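Local coordinates for protein putative mandelate racemase (PDB 3OZY) that is of unknown function but, as a magnesium-binding enolase superfamily member, probably acts on a sugar-derived carboxylic acid such as an aldarate, at residues Y83-V88 with A105-V110; E66-P71 with H90-R95. One frame throughout, in Å; residues are numbered along the deposited sequence.

Contact 1: Y83-V88 with A105-V110; sequences YLWHKV and AAMSGV. With MG (magnesium ion), chain D.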
ATOM      1  N   TYR A  83      22.110  -0.183  -0.813  1.00  8.07           N
ATOM      2  CA  TYR A  83      21.891   0.740  -1.917  1.00  8.59           C
ATOM      3  C   TYR A  83      20.672   0.325  -2.742  1.00  8.27           C
ATOM      4  O   TYR A  83      19.816   1.149  -3.060  1.00  8.87           O
ATOM      5  CB  TYR A  83      23.137   0.805  -2.807  1.00 10.03           C
ATOM      6  CG  TYR A  83      22.907   1.533  -4.109  1.00 10.23           C
ATOM      7  CD1 TYR A  83      22.717   2.908  -4.128  1.00 14.42           C
ATOM      8  CD2 TYR A  83      22.879   0.852  -5.321  1.00 11.77           C
ATOM      9  CE1 TYR A  83      22.494   3.586  -5.310  1.00 17.69           C
ATOM     10  CE2 TYR A  83      22.665   1.529  -6.518  1.00 11.83           C
ATOM     11  CZ  TYR A  83      22.470   2.892  -6.500  1.00 17.27           C
ATOM     12  OH  TYR A  83      22.251   3.577  -7.677  1.00 22.19           O
ATOM     13  N   LEU A  84      20.593  -0.957  -3.084  1.00  8.31           N
ATOM     14  CA  LEU A  84      19.536  -1.423  -3.979  1.00  9.12           C
ATOM     15  C   LEU A  84      18.139  -1.321  -3.367  1.00  8.22           C
ATOM     16  O   LEU A  84      17.164  -1.052  -4.083  1.00  8.94           O
ATOM     17  CB  LEU A  84      19.823  -2.848  -4.458  1.00  9.21           C
ATOM     18  CG  LEU A  84      21.048  -2.944  -5.372  1.00  8.97           C
ATOM     19  CD1 LEU A  84      21.402  -4.400  -5.630  1.00 10.07           C
ATOM     20  CD2 LEU A  84      20.820  -2.203  -6.688  1.00 12.42           C
ATOM     21  N   TRP A  85      18.037  -1.498  -2.048  1.00  7.75           N
ATOM     22  CA  TRP A  85      16.745  -1.350  -1.377  1.00  8.03           C
ATOM     23  C   TRP A  85      16.208   0.051  -1.626  1.00  8.05           C
ATOM     24  O   TRP A  85      15.056   0.245  -2.021  1.00  7.83           O
ATOM     25  CB  TRP A  85      16.876  -1.594   0.133  1.00  9.19           C
ATOM     26  CG  TRP A  85      15.538  -1.823   0.785  1.00  8.24           C
ATOM     27  CD1 TRP A  85      14.953  -3.031   1.044  1.00  8.97           C
ATOM     28  CD2 TRP A  85      14.600  -0.820   1.213  1.00  8.20           C
ATOM     29  NE1 TRP A  85      13.721  -2.844   1.617  1.00  9.75           N
ATOM     30  CE2 TRP A  85      13.479  -1.499   1.735  1.00  8.38           C
ATOM     31  CE3 TRP A  85      14.607   0.581   1.226  1.00  9.27           C
ATOM     32  CZ2 TRP A  85      12.371  -0.831   2.252  1.00  8.99           C
ATOM     33  CZ3 TRP A  85      13.497   1.250   1.745  1.00  9.80           C
ATOM     34  CH2 TRP A  85      12.397   0.539   2.249  1.00 10.16           C
ATOM     35  N   HIS A  86      17.063   1.036  -1.391  1.00  7.71           N
ATOM     36  CA  HIS A  86      16.659   2.428  -1.515  1.00  9.17           C
ATOM     37  C   HIS A  86      16.484   2.872  -2.958  1.00  8.27           C
ATOM     38  O   HIS A  86      15.557   3.628  -3.268  1.00  9.54           O
ATOM     39  CB  HIS A  86      17.605   3.304  -0.697  1.00 11.47           C
ATOM     40  CG  HIS A  86      17.493   3.028   0.765  1.00 11.16           C
ATOM     41  ND1 HIS A  86      16.623   3.715   1.581  1.00 15.12           N
ATOM     42  CD2 HIS A  86      18.050   2.068   1.541  1.00 11.73           C
ATOM     43  CE1 HIS A  86      16.690   3.232   2.806  1.00 14.15           C
ATOM     44  NE2 HIS A  86      17.543   2.225   2.809  1.00 15.12           N
ATOM     45  N   LYS A  87      17.318   2.353  -3.852  1.00  8.80           N
ATOM     46  CA  LYS A  87      17.151   2.635  -5.266  1.00  9.06           C
ATOM     47  C   LYS A  87      15.750   2.204  -5.710  1.00  8.37           C
ATOM     48  O   LYS A  87      15.053   2.932  -6.425  1.00  9.53           O
ATOM     49  CB  LYS A  87      18.215   1.897  -6.084  1.00  9.83           C
ATOM     50  CG  LYS A  87      18.135   2.208  -7.561  1.00 10.02           C
ATOM     51  CD  LYS A  87      19.119   1.404  -8.391  1.00 10.97           C
ATOM     52  CE  LYS A  87      19.059   1.892  -9.836  1.00 12.16           C
ATOM     53  NZ  LYS A  87      19.770   0.993 -10.785  1.00 13.96           N
ATOM     54  N   VAL A  88      15.331   1.021  -5.277  1.00  8.79           N
ATOM     55  CA  VAL A  88      14.033   0.480  -5.676  1.00  9.04           C
ATOM     56  C   VAL A  88      12.865   1.211  -5.006  1.00  7.31           C
ATOM     57  O   VAL A  88      11.882   1.569  -5.662  1.00  8.25           O
ATOM     58  CB  VAL A  88      13.978  -1.030  -5.385  1.00  7.94           C
ATOM     59  CG1 VAL A  88      12.550  -1.568  -5.487  1.00  9.19           C
ATOM     60  CG2 VAL A  88      14.908  -1.783  -6.331  1.00  8.86           C
ATOM     61  N   ALA A 105       5.835  -5.960  -0.462  1.00  6.61           N
ATOM     62  CA  ALA A 105       6.013  -7.408  -0.382  1.00  6.72           C
ATOM     63  C   ALA A 105       6.902  -7.897  -1.531  1.00  5.94           C
ATOM     64  O   ALA A 105       7.829  -8.675  -1.321  1.00  6.59           O
ATOM     65  CB  ALA A 105       4.659  -8.124  -0.382  1.00  7.20           C
ATOM     66  N   ALA A 106       6.639  -7.414  -2.741  1.00  6.70           N
ATOM     67  CA  ALA A 106       7.485  -7.747  -3.891  1.00  8.89           C
ATOM     68  C   ALA A 106       8.962  -7.409  -3.638  1.00  7.45           C
ATOM     69  O   ALA A 106       9.852  -8.230  -3.882  1.00  8.86           O
ATOM     70  CB  ALA A 106       6.966  -7.044  -5.160  1.00  8.70           C
ATOM     71  N   MET A 107       9.218  -6.207  -3.123  1.00  7.12           N
ATOM     72  CA  MET A 107      10.583  -5.793  -2.776  1.00  8.93           C
ATOM     73  C   MET A 107      11.193  -6.755  -1.779  1.00  7.47           C
ATOM     74  O   MET A 107      12.402  -7.017  -1.793  1.00  8.02           O
ATOM     75  CB  MET A 107      10.593  -4.414  -2.102  1.00 10.86           C
ATOM     76  CG  MET A 107      10.437  -3.230  -3.004  1.00 10.83           C
ATOM     77  SD  MET A 107      10.738  -1.727  -2.055  1.00 10.65           S
ATOM     78  CE  MET A 107      12.497  -1.864  -1.705  1.00 10.63           C
ATOM     79  N   SER A 108      10.357  -7.219  -0.855  1.00  7.02           N
ATOM     80  CA  SER A 108      10.808  -8.106   0.205  1.00  7.00           C
ATOM     81  C   SER A 108      11.334  -9.423  -0.343  1.00  6.85           C
ATOM     82  O   SER A 108      12.357  -9.926   0.111  1.00  7.62           O
ATOM     83  CB  SER A 108       9.668  -8.403   1.175  1.00  7.92           C
ATOM     84  OG  SER A 108       9.136  -7.219   1.743  1.00  7.29           O
ATOM     85  N   GLY A 109      10.618  -9.978  -1.315  1.00  6.92           N
ATOM     86  CA  GLY A 109      11.026 -11.223  -1.954  1.00  7.44           C
ATOM     87  C   GLY A 109      12.369 -11.075  -2.653  1.00  6.96           C
ATOM     88  O   GLY A 109      13.239 -11.950  -2.567  1.00  7.37           O
ATOM     89  N   VAL A 110      12.546  -9.941  -3.331  1.00  7.64           N
ATOM     90  CA  VAL A 110      13.798  -9.649  -4.023  1.00  8.09           C
ATOM     91  C   VAL A 110      14.936  -9.417  -3.027  1.00  8.05           C
ATOM     92  O   VAL A 110      16.052  -9.923  -3.202  1.00  8.09           O
ATOM     93  CB  VAL A 110      13.623  -8.437  -4.953  1.00  8.14           C
ATOM     94  CG1 VAL A 110      14.977  -7.946  -5.494  1.00 10.63           C
ATOM     95  CG2 VAL A 110      12.646  -8.782  -6.086  1.00 10.25           C
TER
HETATM   96 MG    MG D 391      15.812   5.687   1.640  1.00 19.00          MG
HETATM   97  O   HOH W   1      17.789   7.017   1.077  1.00 32.41           O
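In the three-helix bundle of the N-terminal capping domain, part of the enolase superfamily fold, Met-107 of helix 102-122 reaches across to Trp-85 and Val-88, one turn apart on helix 81-97. Its methyl does most of the work. CE sits over one face of the indole, 3.6 Å from the centroid of the five-membered ring and only 9° off its normal, a clear CH-pi contact. The sulfur lies farther out, with SD 5.0 Å from the centroid of the six-membered ring, so the Met-aromatic component is the looser one. On that same side of the indole the methyl also touches the backbone, with Met-107 CE 3.3 Å from Trp-85 O. The thioether chain is extended until a bend about its last torsion (chi3 68°) swings CE onto the indole, and the two side chains cross nearly at right angles. Val-88 and Met-107 reach toward each other, and Val-88 CG1 comes to 3.7 Å from Met-107 CG. A flexible methionine suits this place because its unbranched chain can lie against a branched valine and still turn its methyl onto a flat ring.

Trp-85 has a second role on the side toward His-86. Its CE3 lies over the centre of the imidazole, 3.6 Å above the plane, while His-86 ND1 binds magnesium at 2.1 Å; His-90 supplies the other histidine ligand. The indole NE1 is hydrogen-bonded to Gly-282 O, which helps fix the ring's rotation and gives the buried N-H a partner. No hydrogen bond joins the two segments, so cohesion here rests on dispersion, on the methyl C-H groups of Met-107 against the pi cloud of an indole that also packs on a metal ligand and, more weakly, on its polarisable sulfur.

Contact 2: E66-P71 with H90-R95; sequences EDVIGP and HGEVSR. With MG (magnesium ion), chain D.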
ATOM      1  N   GLU A  66       9.381  -8.685 -11.866  1.00 10.51           N
ATOM      2  CA  GLU A  66      10.153  -8.767 -13.104  1.00  9.84           C
ATOM      3  C   GLU A  66      10.261  -7.442 -13.862  1.00 10.28           C
ATOM      4  O   GLU A  66      11.303  -7.148 -14.460  1.00 10.83           O
ATOM      5  CB  GLU A  66       9.567  -9.851 -14.024  1.00  8.93           C
ATOM      6  CG  GLU A  66       9.678 -11.249 -13.432  1.00 10.05           C
ATOM      7  CD  GLU A  66       9.192 -12.358 -14.350  1.00 13.55           C
ATOM      8  OE1 GLU A  66       8.632 -12.059 -15.428  1.00 14.21           O
ATOM      9  OE2 GLU A  66       9.373 -13.536 -13.979  1.00 11.17           O
ATOM     10  N   ASP A  67       9.210  -6.633 -13.815  1.00  9.41           N
ATOM     11  CA  ASP A  67       9.084  -5.512 -14.749  1.00 10.34           C
ATOM     12  C   ASP A  67       9.040  -4.128 -14.103  1.00 11.13           C
ATOM     13  O   ASP A  67       9.127  -3.112 -14.804  1.00 11.38           O
ATOM     14  CB  ASP A  67       7.849  -5.722 -15.630  1.00 11.26           C
ATOM     15  CG  ASP A  67       7.900  -7.027 -16.391  1.00 14.91           C
ATOM     16  OD1 ASP A  67       8.845  -7.216 -17.185  1.00 20.58           O
ATOM     17  OD2 ASP A  67       7.008  -7.871 -16.182  1.00 15.50           O
ATOM     18  N   VAL A  68       8.891  -4.072 -12.782  1.00  9.40           N
ATOM     19  CA  VAL A  68       8.959  -2.799 -12.073  1.00  9.38           C
ATOM     20  C   VAL A  68      10.245  -2.752 -11.255  1.00 10.10           C
ATOM     21  O   VAL A  68      11.073  -1.863 -11.439  1.00 10.41           O
ATOM     22  CB  VAL A  68       7.716  -2.553 -11.191  1.00  9.99           C
ATOM     23  CG1 VAL A  68       7.822  -1.203 -10.485  1.00  9.54           C
ATOM     24  CG2 VAL A  68       6.450  -2.589 -12.037  1.00 10.90           C
ATOM     25  N   ILE A  69      10.443  -3.728 -10.379  1.00  8.99           N
ATOM     26  CA  ILE A  69      11.651  -3.787  -9.578  1.00  8.93           C
ATOM     27  C   ILE A  69      12.858  -4.261 -10.400  1.00 10.52           C
ATOM     28  O   ILE A  69      13.929  -3.652 -10.346  1.00 10.86           O
ATOM     29  CB  ILE A  69      11.442  -4.705  -8.359  1.00  9.44           C
ATOM     30  CG1 ILE A  69      10.355  -4.120  -7.452  1.00  8.91           C
ATOM     31  CG2 ILE A  69      12.756  -4.922  -7.623  1.00  9.88           C
ATOM     32  CD1 ILE A  69       9.799  -5.122  -6.427  1.00 11.49           C
ATOM     33  N   GLY A  70      12.674  -5.338 -11.161  1.00 11.45           N
ATOM     34  CA  GLY A  70      13.749  -5.950 -11.928  1.00 11.84           C
ATOM     35  C   GLY A  70      14.639  -4.996 -12.713  1.00 10.56           C
ATOM     36  O   GLY A  70      15.865  -5.055 -12.599  1.00 11.51           O
ATOM     37  N   PRO A  71      14.034  -4.104 -13.511  1.00 11.09           N
ATOM     38  CA  PRO A  71      14.845  -3.184 -14.318  1.00 11.34           C
ATOM     39  C   PRO A  71      15.777  -2.301 -13.486  1.00 13.04           C
ATOM     40  O   PRO A  71      16.802  -1.863 -14.007  1.00 14.20           O
ATOM     41  CB  PRO A  71      13.791  -2.346 -15.044  1.00 12.04           C
ATOM     42  CG  PRO A  71      12.635  -3.295 -15.187  1.00 12.20           C
ATOM     43  CD  PRO A  71      12.608  -4.043 -13.875  1.00 10.96           C
ATOM     44  N   HIS A  90      12.660   4.327  -3.543  1.00  7.89           N
ATOM     45  CA  HIS A  90      12.505   5.723  -3.947  1.00  9.34           C
ATOM     46  C   HIS A  90      12.348   5.878  -5.455  1.00  9.30           C
ATOM     47  O   HIS A  90      11.674   6.800  -5.922  1.00 10.07           O
ATOM     48  CB  HIS A  90      13.686   6.563  -3.453  1.00 10.70           C
ATOM     49  CG  HIS A  90      13.787   6.615  -1.966  1.00 10.65           C
ATOM     50  ND1 HIS A  90      12.890   7.318  -1.191  1.00 13.54           N
ATOM     51  CD2 HIS A  90      14.654   6.033  -1.107  1.00 13.41           C
ATOM     52  CE1 HIS A  90      13.205   7.174   0.082  1.00 16.85           C
ATOM     53  NE2 HIS A  90      14.270   6.400   0.160  1.00 16.77           N
ATOM     54  N   GLY A  91      12.960   4.976  -6.215  1.00  9.28           N
ATOM     55  CA  GLY A  91      12.901   5.071  -7.663  1.00  9.87           C
ATOM     56  C   GLY A  91      11.558   4.665  -8.231  1.00  9.94           C
ATOM     57  O   GLY A  91      11.078   5.283  -9.182  1.00 11.11           O
ATOM     58  N   GLU A  92      10.942   3.639  -7.644  1.00  9.69           N
ATOM     59  CA  GLU A  92       9.700   3.068  -8.178  1.00  9.32           C
ATOM     60  C   GLU A  92       8.600   2.776  -7.166  1.00  9.20           C
ATOM     61  O   GLU A  92       7.462   3.186  -7.350  1.00  8.87           O
ATOM     62  CB  GLU A  92       9.978   1.741  -8.902  1.00 10.72           C
ATOM     63  CG  GLU A  92      10.539   1.882 -10.304  1.00 10.69           C
ATOM     64  CD  GLU A  92       9.479   2.186 -11.352  1.00  9.91           C
ATOM     65  OE1 GLU A  92       8.305   2.422 -10.999  1.00 11.35           O
ATOM     66  OE2 GLU A  92       9.833   2.180 -12.550  1.00 11.79           O
ATOM     67  N   VAL A  93       8.920   1.995  -6.139  1.00  9.20           N
ATOM     68  CA  VAL A  93       7.869   1.284  -5.410  1.00  7.15           C
ATOM     69  C   VAL A  93       6.974   2.173  -4.543  1.00  6.93           C
ATOM     70  O   VAL A  93       5.749   2.057  -4.605  1.00  7.71           O
ATOM     71  CB  VAL A  93       8.452   0.106  -4.598  1.00  8.46           C
ATOM     72  CG1 VAL A  93       7.389  -0.517  -3.701  1.00  9.62           C
ATOM     73  CG2 VAL A  93       9.044  -0.940  -5.540  1.00  9.21           C
ATOM     74  N   SER A  94       7.563   3.063  -3.752  1.00  8.36           N
ATOM     75  CA  SER A  94       6.754   3.883  -2.859  1.00  8.68           C
ATOM     76  C   SER A  94       5.672   4.651  -3.623  1.00  7.72           C
ATOM     77  O   SER A  94       4.480   4.506  -3.364  1.00  8.31           O
ATOM     78  CB  SER A  94       7.630   4.853  -2.069  1.00 10.47           C
ATOM     79  OG  SER A  94       6.819   5.636  -1.202  1.00  9.92           O
ATOM     80  N   ARG A  95       6.088   5.453  -4.598  1.00  7.10           N
ATOM     81  CA  ARG A  95       5.122   6.247  -5.347  1.00  7.76           C
ATOM     82  C   ARG A  95       4.294   5.414  -6.315  1.00  7.20           C
ATOM     83  O   ARG A  95       3.082   5.602  -6.417  1.00  7.79           O
ATOM     84  CB  ARG A  95       5.810   7.370  -6.127  1.00  8.98           C
ATOM     85  CG  ARG A  95       6.446   8.446  -5.265  1.00  7.40           C
ATOM     86  CD  ARG A  95       6.972   9.591  -6.151  1.00  7.72           C
ATOM     87  NE  ARG A  95       7.763  10.569  -5.395  1.00  8.15           N
ATOM     88  CZ  ARG A  95       9.059  10.438  -5.118  1.00  8.70           C
ATOM     89  NH1 ARG A  95       9.741   9.382  -5.544  1.00 10.95           N
ATOM     90  NH2 ARG A  95       9.682  11.378  -4.419  1.00 10.71           N
TER
HETATM   91 MG    MG D 391      15.812   5.687   1.640  1.00 19.00          MG
HETATM   92  O   HOH W   2      11.614   0.216 -13.231  1.00 11.53           O
HETATM   93  O   HOH W   1      17.789   7.017   1.077  1.00 32.41           O
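The carboxylate of Glu-92 turns one face to Val-68, whose CG1 lies above it, 3.7 Å from Glu-92 OE1; at the rim, OE2 accepts a bond from water 2, which stands out of the carboxylate plane on that same side. On the guanidinium of Arg-95, His-90 O lies in plane at the edge, while the imidazole of His-90 uses its edge nitrogen, NE2, to bind magnesium at 2.2 Å.

This is helix-on-helix packing in the N-terminal capping domain, between helices 58-73 and 81-97, and both widen locally into a pi-type turn. Glu-92 bends at its second torsion (chi2 -80°), which carries its methylenes and carboxylate across Val-68 CG1 instead of sending the acid straight outward. Glutamate suits this half-exposed position because its methylenes serve the packing and its oxygens find polar company. Water 2 donates both to Glu-92 OE2, at 2.7 Å, and to Val-68 O, at 2.8 Å, bridging the helices where no direct hydrogen bond does. OE1 accepts from Asn-96 ND2 one turn on, and OE2 is also bonded to a glycerol probably left from crystallisation.

Arg-95 faces the dimer interface, its two terminal nitrogens donating to Asn-203 O and His-385 O of the second subunit. On the buried side the branched residues Ile-69 and Val-93 touch, with Ile-69 CG1 3.9 Å from Val-93 CG2.

Overall arrangement
From the N terminus the chain first lays down the antiparallel sheet of the capping domain and then helix 58-73, which opens contact 2 at 66-71. Helix 81-97 opens contact 1 at 83-88 and, two residues after that segment ends, closes contact 2 at 90-95. Helix 102-122 then closes contact 1 at 105-110, so the two loops cross rather than nest. Their shared element is helix 81-97, which also carries both histidines of one magnesium site. The contacts, centred about 8 Å apart, merge where Ile-69 packs on Ala-106 and Met-107, joining the outer helices directly into one bundle that borders the second subunit.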